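Local coordinates for 2-oxo-1,2-dihydroquinoline 8-monooxygenase, oxygenase component (Pseudomonas putida, PDB 1Z03), which probably hydroxylates 2-oxo-1,2-dihydroquinoline at carbon 8, as the Rieske-type oxygenase component, with a [2Fe-2S] cluster and a mononuclear iron, at residues A[290-295]-A[302-307]; A[312-317]-A[330-335]. All blocks are in the same frame, centred on the assembly; numbering follows the deposited sequence.

Contact 1: residues A[290-295]-A[302-307]. With OCH (quinolin-2(1H)-one), chain I.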
loop_
_atom_site.group_PDB
_atom_site.type_symbol
_atom_site.label_atom_id
_atom_site.label_comp_id
_atom_site.label_asym_id
_atom_site.label_seq_id
_atom_site.Cartn_x
_atom_site.Cartn_y
_atom_site.Cartn_z
ATOM N N ARG A 290 38.514 -16.728 17.832
ATOM C CA ARG A 290 37.402 -15.836 18.147
ATOM C C ARG A 290 36.405 -16.602 19.024
ATOM O O ARG A 290 35.581 -17.366 18.520
ATOM C CB ARG A 290 36.722 -15.382 16.854
ATOM C CG ARG A 290 35.682 -14.283 17.019
ATOM C CD ARG A 290 36.323 -12.933 17.275
ATOM N NE ARG A 290 36.785 -12.756 18.647
ATOM C CZ ARG A 290 35.981 -12.657 19.701
ATOM N NH1 ARG A 290 36.489 -12.489 20.917
ATOM N NH2 ARG A 290 34.668 -12.735 19.545
ATOM N N HIS A 291 36.497 -16.397 20.335
ATOM C CA HIS A 291 35.622 -17.069 21.295
ATOM C C HIS A 291 34.459 -16.181 21.703
ATOM O O HIS A 291 34.646 -15.016 22.046
ATOM C CB HIS A 291 36.408 -17.455 22.547
ATOM C CG HIS A 291 37.661 -18.214 22.255
ATOM N ND1 HIS A 291 37.654 -19.507 21.779
ATOM C CD2 HIS A 291 38.961 -17.844 22.323
ATOM C CE1 HIS A 291 38.895 -19.902 21.565
ATOM N NE2 HIS A 291 39.709 -18.911 21.886
ATOM N N TYR A 292 33.258 -16.746 21.688
ATOM C CA TYR A 292 32.059 -16.003 22.053
ATOM C C TYR A 292 30.962 -16.996 22.419
ATOM O O TYR A 292 31.090 -18.196 22.175
ATOM C CB TYR A 292 31.614 -15.143 20.869
ATOM C CG TYR A 292 31.224 -15.971 19.666
ATOM C CD1 TYR A 292 29.935 -16.498 19.542
ATOM C CD2 TYR A 292 32.159 -16.285 18.680
ATOM C CE1 TYR A 292 29.590 -17.311 18.474
ATOM C CE2 TYR A 292 31.819 -17.102 17.603
ATOM C CZ TYR A 292 30.532 -17.609 17.510
ATOM O OH TYR A 292 30.199 -18.425 16.459
ATOM N N ARG A 293 29.877 -16.491 22.993
ATOM C CA ARG A 293 28.767 -17.343 23.387
ATOM C C ARG A 293 27.442 -16.593 23.325
ATOM O O ARG A 293 27.328 -15.465 23.801
ATOM C CB ARG A 293 28.987 -17.879 24.799
ATOM C CG ARG A 293 27.903 -18.831 25.258
ATOM C CD ARG A 293 28.321 -19.553 26.516
ATOM N NE ARG A 293 28.521 -18.656 27.647
ATOM C CZ ARG A 293 28.985 -19.051 28.832
ATOM N NH1 ARG A 293 29.132 -18.177 29.816
ATOM N NH2 ARG A 293 29.318 -20.322 29.024
ATOM N N THR A 294 26.434 -17.233 22.748
ATOM C CA THR A 294 25.125 -16.612 22.627
ATOM C C THR A 294 24.060 -17.217 23.540
ATOM O O THR A 294 24.051 -18.421 23.817
ATOM C CB THR A 294 24.611 -16.674 21.171
ATOM O OG1 THR A 294 24.634 -18.030 20.714
ATOM C CG2 THR A 294 25.484 -15.834 20.257
ATOM N N SER A 295 23.160 -16.354 23.996
ATOM C CA SER A 295 22.058 -16.740 24.862
ATOM C C SER A 295 20.905 -15.798 24.532
ATOM O O SER A 295 21.130 -14.708 24.004
ATOM C CB SER A 295 22.449 -16.574 26.334
ATOM O OG SER A 295 22.732 -15.217 26.646
ATOM N N LEU A 302 19.068 -10.898 22.925
ATOM C CA LEU A 302 20.268 -11.670 22.625
ATOM C C LEU A 302 21.484 -11.093 23.317
ATOM O O LEU A 302 21.634 -9.877 23.410
ATOM C CB LEU A 302 20.549 -11.674 21.117
ATOM C CG LEU A 302 21.891 -12.268 20.661
ATOM C CD1 LEU A 302 21.804 -13.795 20.644
ATOM C CD2 LEU A 302 22.239 -11.759 19.273
ATOM N N MET A 303 22.342 -11.976 23.808
ATOM C CA MET A 303 23.590 -11.567 24.434
ATOM C C MET A 303 24.697 -12.355 23.748
ATOM O O MET A 303 24.609 -13.573 23.597
ATOM C CB MET A 303 23.622 -11.859 25.936
ATOM C CG MET A 303 25.024 -11.636 26.526
ATOM S SD MET A 303 25.122 -11.668 28.333
ATOM C CE MET A 303 24.626 -13.369 28.661
ATOM N N VAL A 304 25.725 -11.648 23.300
ATOM C CA VAL A 304 26.852 -12.293 22.646
ATOM C C VAL A 304 28.078 -11.969 23.485
ATOM O O VAL A 304 28.697 -10.918 23.314
ATOM C CB VAL A 304 27.056 -11.764 21.208
ATOM C CG1 VAL A 304 28.007 -12.689 20.442
ATOM C CG2 VAL A 304 25.721 -11.669 20.499
ATOM N N GLU A 305 28.409 -12.870 24.405
ATOM C CA GLU A 305 29.556 -12.687 25.292
ATOM C C GLU A 305 30.861 -12.649 24.524
ATOM O O GLU A 305 31.021 -13.354 23.530
ATOM C CB GLU A 305 29.643 -13.829 26.303
ATOM C CG GLU A 305 28.516 -13.906 27.298
ATOM C CD GLU A 305 28.487 -15.255 27.972
ATOM O OE1 GLU A 305 27.568 -16.059 27.682
ATOM O OE2 GLU A 305 29.406 -15.514 28.780
ATOM N N ASN A 306 31.788 -11.827 25.007
ATOM C CA ASN A 306 33.112 -11.687 24.416
ATOM C C ASN A 306 33.063 -11.285 22.943
ATOM O O ASN A 306 33.788 -11.838 22.116
ATOM C CB ASN A 306 33.889 -13.004 24.576
ATOM C CG ASN A 306 35.403 -12.791 24.673
ATOM O OD1 ASN A 306 35.878 -12.050 25.535
ATOM N ND2 ASN A 306 36.160 -13.448 23.795
ATOM N N TRP A 307 32.211 -10.320 22.617
ATOM C CA TRP A 307 32.088 -9.859 21.235
ATOM C C TRP A 307 32.001 -8.333 21.168
ATOM O O TRP A 307 31.233 -7.713 21.906
ATOM C CB TRP A 307 30.852 -10.483 20.582
ATOM C CG TRP A 307 30.751 -10.216 19.115
ATOM C CD1 TRP A 307 30.277 -9.079 18.511
ATOM C CD2 TRP A 307 31.206 -11.072 18.058
ATOM N NE1 TRP A 307 30.418 -9.176 17.146
ATOM C CE2 TRP A 307 30.986 -10.388 16.841
ATOM C CE3 TRP A 307 31.781 -12.352 18.022
ATOM C CZ2 TRP A 307 31.320 -10.942 15.598
ATOM C CZ3 TRP A 307 32.114 -12.905 16.785
ATOM C CH2 TRP A 307 31.882 -12.196 15.590
HETATM O O1 OCH I . 25.834 -16.761 16.455
HETATM N N2 OCH I . 25.470 -14.484 16.758
HETATM C C3 OCH I . 25.919 -13.139 16.780
HETATM C C4 OCH I . 25.014 -12.056 17.087
HETATM C C5 OCH I . 25.517 -10.755 17.086
HETATM C C6 OCH I . 26.893 -10.500 16.786
HETATM C C7 OCH I . 27.768 -11.544 16.493
HETATM C C8 OCH I . 27.322 -12.870 16.476
HETATM C C9 OCH I . 28.236 -14.009 16.161
HETATM C C10 OCH I . 27.793 -15.275 16.145
HETATM C C1 OCH I . 26.316 -15.628 16.454
HETATM O O HOH W 1 25.537 -15.274 25.962
#

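Contact 2: residues A[312-317]-A[330-335]. With OCH (quinolin-2(1H)-one), chain I.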
loop_
_atom_site.group_PDB
_atom_site.type_symbol
_atom_site.label_atom_id
_atom_site.label_comp_id
_atom_site.label_asym_id
_atom_site.label_seq_id
_atom_site.Cartn_x
_atom_site.Cartn_y
_atom_site.Cartn_z
ATOM N N VAL A 312 34.093 -6.743 26.105
ATOM C CA VAL A 312 33.017 -6.081 25.380
ATOM C C VAL A 312 31.937 -7.122 25.096
ATOM O O VAL A 312 32.245 -8.286 24.821
ATOM C CB VAL A 312 33.514 -5.486 24.041
ATOM C CG1 VAL A 312 32.415 -4.618 23.416
ATOM C CG2 VAL A 312 34.785 -4.670 24.270
ATOM N N VAL A 313 30.672 -6.715 25.181
ATOM C CA VAL A 313 29.564 -7.633 24.929
ATOM C C VAL A 313 28.544 -6.972 24.000
ATOM O O VAL A 313 28.380 -5.750 24.020
ATOM C CB VAL A 313 28.868 -8.049 26.265
ATOM C CG1 VAL A 313 28.298 -6.832 26.970
ATOM C CG2 VAL A 313 27.772 -9.063 25.996
ATOM N N GLN A 314 27.880 -7.774 23.168
ATOM C CA GLN A 314 26.869 -7.238 22.258
ATOM C C GLN A 314 25.475 -7.700 22.651
ATOM O O GLN A 314 25.251 -8.879 22.901
ATOM C CB GLN A 314 27.138 -7.653 20.800
ATOM C CG GLN A 314 26.157 -7.007 19.795
ATOM C CD GLN A 314 26.619 -7.086 18.346
ATOM O OE1 GLN A 314 27.814 -6.990 18.052
ATOM N NE2 GLN A 314 25.665 -7.238 17.427
ATOM N N TYR A 315 24.543 -6.758 22.717
ATOM C CA TYR A 315 23.158 -7.065 23.048
ATOM C C TYR A 315 22.279 -6.614 21.888
ATOM O O TYR A 315 22.531 -5.576 21.277
ATOM C CB TYR A 315 22.710 -6.324 24.317
ATOM C CG TYR A 315 23.373 -6.783 25.596
ATOM C CD1 TYR A 315 24.222 -5.934 26.306
ATOM C CD2 TYR A 315 23.158 -8.070 26.096
ATOM C CE1 TYR A 315 24.842 -6.356 27.485
ATOM C CE2 TYR A 315 23.775 -8.502 27.275
ATOM C CZ TYR A 315 24.614 -7.641 27.961
ATOM O OH TYR A 315 25.233 -8.070 29.116
ATOM N N GLU A 316 21.253 -7.397 21.581
ATOM C CA GLU A 316 20.331 -7.033 20.518
ATOM C C GLU A 316 18.899 -7.254 20.979
ATOM O O GLU A 316 18.626 -8.164 21.762
ATOM C CB GLU A 316 20.584 -7.859 19.252
ATOM C CG GLU A 316 21.997 -7.733 18.681
ATOM C CD GLU A 316 22.111 -8.296 17.279
ATOM O OE1 GLU A 316 21.267 -9.129 16.892
ATOM O OE2 GLU A 316 23.057 -7.923 16.563
ATOM N N TRP A 317 18.003 -6.385 20.517
ATOM C CA TRP A 317 16.581 -6.481 20.825
ATOM C C TRP A 317 15.885 -6.413 19.479
ATOM O O TRP A 317 16.442 -5.887 18.518
ATOM C CB TRP A 317 16.108 -5.302 21.668
ATOM C CG TRP A 317 16.408 -5.399 23.134
ATOM C CD1 TRP A 317 15.564 -5.837 24.118
ATOM C CD2 TRP A 317 17.601 -4.961 23.792
ATOM N NE1 TRP A 317 16.156 -5.682 25.352
ATOM C CE2 TRP A 317 17.407 -5.148 25.180
ATOM C CE3 TRP A 317 18.814 -4.423 23.344
ATOM C CZ2 TRP A 317 18.385 -4.812 26.127
ATOM C CZ3 TRP A 317 19.786 -4.088 24.287
ATOM C CH2 TRP A 317 19.563 -4.282 25.662
ATOM N N GLU A 330 20.941 -2.612 18.530
ATOM C CA GLU A 330 22.261 -3.204 18.436
ATOM C C GLU A 330 23.219 -2.372 19.286
ATOM O O GLU A 330 23.551 -1.251 18.913
ATOM C CB GLU A 330 22.667 -3.147 16.978
ATOM C CG GLU A 330 23.764 -4.054 16.548
ATOM C CD GLU A 330 24.005 -3.913 15.059
ATOM O OE1 GLU A 330 24.924 -4.579 14.544
ATOM O OE2 GLU A 330 23.272 -3.131 14.408
ATOM N N ILE A 331 23.655 -2.905 20.425
ATOM C CA ILE A 331 24.570 -2.159 21.284
ATOM C C ILE A 331 25.774 -2.967 21.771
ATOM O O ILE A 331 25.732 -4.194 21.844
ATOM C CB ILE A 331 23.855 -1.590 22.547
ATOM C CG1 ILE A 331 23.471 -2.730 23.490
ATOM C CG2 ILE A 331 22.616 -0.814 22.152
ATOM C CD1 ILE A 331 23.015 -2.261 24.869
ATOM N N LEU A 332 26.849 -2.253 22.099
ATOM C CA LEU A 332 28.064 -2.860 22.622
ATOM C C LEU A 332 28.248 -2.235 23.991
ATOM O O LEU A 332 28.077 -1.031 24.155
ATOM C CB LEU A 332 29.264 -2.544 21.725
ATOM C CG LEU A 332 29.193 -3.148 20.319
ATOM C CD1 LEU A 332 30.439 -2.778 19.516
ATOM C CD2 LEU A 332 29.068 -4.666 20.442
ATOM N N VAL A 333 28.572 -3.055 24.981
ATOM C CA VAL A 333 28.745 -2.556 26.335
ATOM C C VAL A 333 30.129 -2.898 26.856
ATOM O O VAL A 333 30.692 -3.941 26.521
ATOM C CB VAL A 333 27.703 -3.172 27.295
ATOM C CG1 VAL A 333 27.814 -2.534 28.667
ATOM C CG2 VAL A 333 26.299 -3.000 26.730
ATOM N N ARG A 334 30.674 -1.990 27.660
ATOM C CA ARG A 334 31.977 -2.164 28.290
ATOM C C ARG A 334 31.990 -1.298 29.533
ATOM O O ARG A 334 31.492 -0.173 29.514
ATOM C CB ARG A 334 33.115 -1.728 27.363
ATOM C CG ARG A 334 34.485 -1.837 28.032
ATOM C CD ARG A 334 35.651 -1.621 27.079
ATOM N NE ARG A 334 36.904 -1.991 27.733
ATOM C CZ ARG A 334 37.853 -2.740 27.174
ATOM N NH1 ARG A 334 38.952 -3.033 27.851
ATOM N NH2 ARG A 334 37.713 -3.195 25.936
ATOM N N VAL A 335 32.528 -1.824 30.625
ATOM C CA VAL A 335 32.600 -1.042 31.848
ATOM C C VAL A 335 33.812 -0.122 31.728
ATOM O O VAL A 335 34.932 -0.576 31.485
ATOM C CB VAL A 335 32.741 -1.946 33.090
ATOM C CG1 VAL A 335 33.012 -1.104 34.330
ATOM C CG2 VAL A 335 31.469 -2.750 33.279
HETATM O O1 OCH I . 25.834 -16.761 16.455
HETATM N N2 OCH I . 25.470 -14.484 16.758
HETATM C C3 OCH I . 25.919 -13.139 16.780
HETATM C C4 OCH I . 25.014 -12.056 17.087
HETATM C C5 OCH I . 25.517 -10.755 17.086
HETATM C C6 OCH I . 26.893 -10.500 16.786
HETATM C C7 OCH I . 27.768 -11.544 16.493
HETATM C C8 OCH I . 27.322 -12.870 16.476
HETATM C C9 OCH I . 28.236 -14.009 16.161
HETATM C C10 OCH I . 27.793 -15.275 16.145
HETATM C C1 OCH I . 26.316 -15.628 16.454
#

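Contact 1: residues A[290-295]-A[302-307]
Tyr292 and Trp307 meet in a T-shaped pair beside the bound quinolinone, the indole presenting its edge to the phenol face with the planes at 88°. The face of the same indole receives the edge of the ligand's carbocycle, Trp307 CE2 standing 3.4 Å from OCH C7, while Tyr292 CE1 approaches OCH C10 at 3.6 Å. The branched side chains of Val304 and Leu302 add methyls: Val304 CG2 and Leu302 CD2 each lie 3.5 Å from OCH C4. Broad aromatics and short aliphatics suit a flat, largely apolar substrate. With an alanine here instead of Trp307, the C6-C7 edge of the quinolinone would probably lose its wall, and the Tyr292 ring the edge that packs against its face.

Behind this shell, Arg290 bends at chi2 (74°) and chi3 (-78°), which brings its guanidinium end-on to the carbonyl of Asn306. NH1 and NH2 both donate to that one oxygen, NH2 at 2.9 Å from Asn306 O, fixing the backbone just before the indole. Asn306 returns the grip through a nearly straight bond from ND2 to His291 O. On the sheet face away from the ligand, Arg293 holds Glu305 side-on: NE reaches OE1 at 2.8 Å and NH1 takes the syn lone pair of OE2. Trp185 also donates to this buried carboxylate, and a water joins Glu305 OE1 to Ser295 OG and Arg293 O. Strands 293-297 and 301-305 form an antiparallel beta hairpin in the catalytic domain's sheet, whose ligand-facing side lines the substrate pocket near the mononuclear iron.

Contact 2: residues A[312-317]-A[330-335]
Tyr315 turns the edge of its ring to Val333, whose CG2 lies in the ring plane 3.6 Å from Tyr315 CD1, while Val313 CG2 sits over one ring face toward the rim. The buried phenol hydroxyl is satisfied by Pro189 O. Ile331 extends the same layer: its CD1 meets the edge of the Trp317 indole at CZ3, 3.8 Å away, and its CG1 packs against Tyr315 CB. Beta-branched valine and isoleucine fit here because they favour extended backbone, and Ile331 reaches both rings. Both strands belong to the antiparallel hairpin 313-320/325-335 of the catalytic domain's sheet, held by paired backbone bonds at Val313-Val333 and Tyr315-Ile331.

Gln314, Glu316, Glu330 and Leu332 project from the other face. With CG anti to the backbone N (chi1 -175°), Gln314 stretches toward the ligand, placing NE2 3.5 Å from OCH C5; Leu332 lies obliquely across it, its CD2 against Gln314 CB and OE1. That NE2 donates to Asn362 OD1 and, weakly, to Glu316 OE2. Glu316 and Glu330 run side by side, their carboxylate planes 82° apart and Glu316 OE2 4.3 Å from Glu330 OE1; Glu316 OE1 is bonded to the hydroxyl of Tyr318 and OE2 to that of Tyr328.

How the contacts relate
Both contacts are buried; each pairs the two strands of one hairpin, and the hairpins follow each other in one antiparallel sheet. Strand 301-305 of contact 1 lies next to strand 313-320 of contact 2, with probable backbone bonds from Val304 N to Gln314 O and from Leu302 N to Glu316 O. Each reaches the quinolinone, but contact 1 offers it aromatic and aliphatic surface, whereas contact 2 brings an amide and a carboxylate. The opposite face differs the other way: contact 1 buries a salt bridge and a water there, contact 2 a hydrocarbon layer, with Met303 touching Tyr315 between them. At its other edge, contact 2 adjoins strand 196-206, and contact 1 adjoins strand 261-264.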